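SnoN,Epimerase SnoN (Streptomyces nogalater, PDB 5EP9) is an iron- and 2-oxoglutarate-dependent non-heme epimerase of nogalamycin biosynthesis, probably related in mechanism to the 2-oxoglutarate-dependent dioxygenases. Local coordinates at residues G81-Y86 and V137-H142. Residues are numbered along the deposited sequence; the frame is centred on the assembly and turned at random.
Sequences GTVMDY and VPTAPH. With FE (Fe (III) ion), chain F; AKG (2-oxoglutaric acid), chain E.
With CG1 of Val83 anti to its own nitrogen (chi1 180°), this methyl reaches Thr139, while CG2 meets Val137; the valine crosses both side chains at about a right angle. CG1 lies 3.6 Å from Thr139 OG1, and CG2 is 4.0 Å from Val137 CG2. Val137 CG2 also covers the peptide carbon of Thr82, beside the hydrogen bond from Val137 N to Thr82 O (3.0 Å). Trimming Val83 to an alanine is likely to open a gap where its two methyls meet Thr139 and Val137. The threonine hydroxyl donates a short bond to O4 of 2-oxoglutarate (Thr139 OG1 to O4, 2.6 Å) and is also hydrogen-bonded to Lys128. Met84, its chain bent at chi3 (71°), sets CE 3.4 Å from O4; the distal carboxylate is thus hydrogen-bonded by a hydroxyl from one segment and touched by a methyl from the other. At the other end, His142 NE2 binds the iron (2.2 Å), with Asp144 and His225 completing the facial triad. An almost straight bond (169°) from ND1 to Ala140 O, 2.9 Å away and in the ring plane, together with the iron at NE2, fixes the turn of the ring. Both segments belong to the first SnoN part of the fusion; His225, like Arg236 and Ser240, which also bind the co-substrate, comes from the second. In the cupin-type double-stranded beta-helix, strand 82-87, with a classic beta bulge where Val83 and Met84 face Trp76, runs between strands 74-77 and 118-128 of the larger sheet; strand 139-142 edges the smaller sheet, beside 225-227 of the second part.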
# COMPACT_ATOMS: atom_id res chain seq x y z
N GLY A 81 -12.94 6.20 16.53
CA GLY A 81 -11.69 6.85 17.03
C GLY A 81 -10.65 6.93 15.93
O GLY A 81 -10.97 6.92 14.77
N THR A 82 -9.39 6.92 16.33
CA THR A 82 -8.31 7.06 15.39
C THR A 82 -7.82 5.75 14.79
O THR A 82 -7.13 4.94 15.40
CB THR A 82 -7.12 7.83 15.96
OG1 THR A 82 -7.60 9.09 16.47
CG2 THR A 82 -6.02 8.03 14.90
N VAL A 83 -8.04 5.70 13.50
CA VAL A 83 -7.65 4.59 12.66
C VAL A 83 -6.16 4.65 12.47
O VAL A 83 -5.47 3.65 12.61
CB VAL A 83 -8.40 4.61 11.30
CG1 VAL A 83 -7.96 3.45 10.49
CG2 VAL A 83 -9.94 4.56 11.46
N MET A 84 -5.69 5.83 12.10
CA MET A 84 -4.27 6.06 11.89
C MET A 84 -3.92 7.53 11.66
O MET A 84 -4.78 8.33 11.34
CB MET A 84 -3.70 5.28 10.69
CG MET A 84 -4.33 5.67 9.36
SD MET A 84 -3.44 4.73 8.08
CE MET A 84 -4.02 3.05 8.38
N ASP A 85 -2.62 7.79 11.72
CA ASP A 85 -2.06 9.07 11.22
C ASP A 85 -1.16 8.66 10.07
O ASP A 85 -0.51 7.59 10.15
CB ASP A 85 -1.25 9.78 12.27
CG ASP A 85 -2.11 10.32 13.43
OD1 ASP A 85 -2.87 11.31 13.26
OD2 ASP A 85 -2.03 9.70 14.53
N TYR A 86 -1.11 9.48 9.03
CA TYR A 86 -0.25 9.18 7.92
C TYR A 86 0.31 10.42 7.30
O TYR A 86 -0.26 11.54 7.37
CB TYR A 86 -0.94 8.32 6.87
CG TYR A 86 -2.09 8.96 6.18
CD1 TYR A 86 -3.36 8.98 6.77
CD2 TYR A 86 -1.93 9.54 4.94
CE1 TYR A 86 -4.43 9.56 6.09
CE2 TYR A 86 -2.99 10.14 4.26
CZ TYR A 86 -4.24 10.15 4.84
OH TYR A 86 -5.24 10.75 4.11
N VAL A 137 -7.72 2.51 17.05
CA VAL A 137 -8.80 1.62 16.65
C VAL A 137 -8.40 0.81 15.41
O VAL A 137 -7.41 1.15 14.75
CB VAL A 137 -10.14 2.36 16.49
CG1 VAL A 137 -10.46 3.13 17.78
CG2 VAL A 137 -10.16 3.25 15.24
N PRO A 138 -9.18 -0.24 15.08
CA PRO A 138 -8.85 -1.04 13.89
C PRO A 138 -9.01 -0.28 12.57
O PRO A 138 -9.74 0.72 12.49
CB PRO A 138 -9.85 -2.23 13.91
CG PRO A 138 -10.34 -2.24 15.32
CD PRO A 138 -10.33 -0.81 15.81
N THR A 139 -8.39 -0.79 11.57
CA THR A 139 -8.69 -0.41 10.22
C THR A 139 -9.81 -1.35 9.71
O THR A 139 -9.56 -2.52 9.54
CB THR A 139 -7.45 -0.57 9.31
OG1 THR A 139 -6.40 0.24 9.81
CG2 THR A 139 -7.79 -0.00 7.93
N ALA A 140 -11.01 -0.81 9.44
CA ALA A 140 -12.13 -1.58 8.96
C ALA A 140 -11.88 -2.26 7.56
O ALA A 140 -11.10 -1.77 6.74
CB ALA A 140 -13.37 -0.70 8.88
N PRO A 141 -12.48 -3.44 7.33
CA PRO A 141 -12.30 -4.18 6.09
C PRO A 141 -12.69 -3.38 4.85
O PRO A 141 -13.65 -2.68 4.84
CB PRO A 141 -13.26 -5.39 6.24
CG PRO A 141 -13.56 -5.49 7.67
CD PRO A 141 -13.47 -4.12 8.25
N HIS A 142 -11.85 -3.42 3.84
CA HIS A 142 -12.13 -2.74 2.62
C HIS A 142 -11.30 -3.37 1.54
O HIS A 142 -10.38 -4.14 1.80
CB HIS A 142 -11.82 -1.26 2.78
CG HIS A 142 -10.36 -0.99 3.00
ND1 HIS A 142 -9.76 -1.20 4.20
CD2 HIS A 142 -9.36 -0.64 2.15
CE1 HIS A 142 -8.47 -0.93 4.12
NE2 HIS A 142 -8.21 -0.52 2.90
FE FE F . -6.20 -0.65 2.11
C1 AKG E . -3.55 -0.56 2.67
O1 AKG E . -4.18 -0.64 1.59
O2 AKG E . -2.29 -0.57 2.71
C2 AKG E . -4.29 -0.49 3.95
O5 AKG E . -5.54 -0.50 3.93
C3 AKG E . -3.46 -0.40 5.25
C4 AKG E . -4.23 -0.52 6.56
C5 AKG E . -3.41 -0.39 7.83
O3 AKG E . -2.18 -0.29 7.75
O4 AKG E . -4.00 -0.35 8.95
O HOH W 1 -6.06 1.43 2.21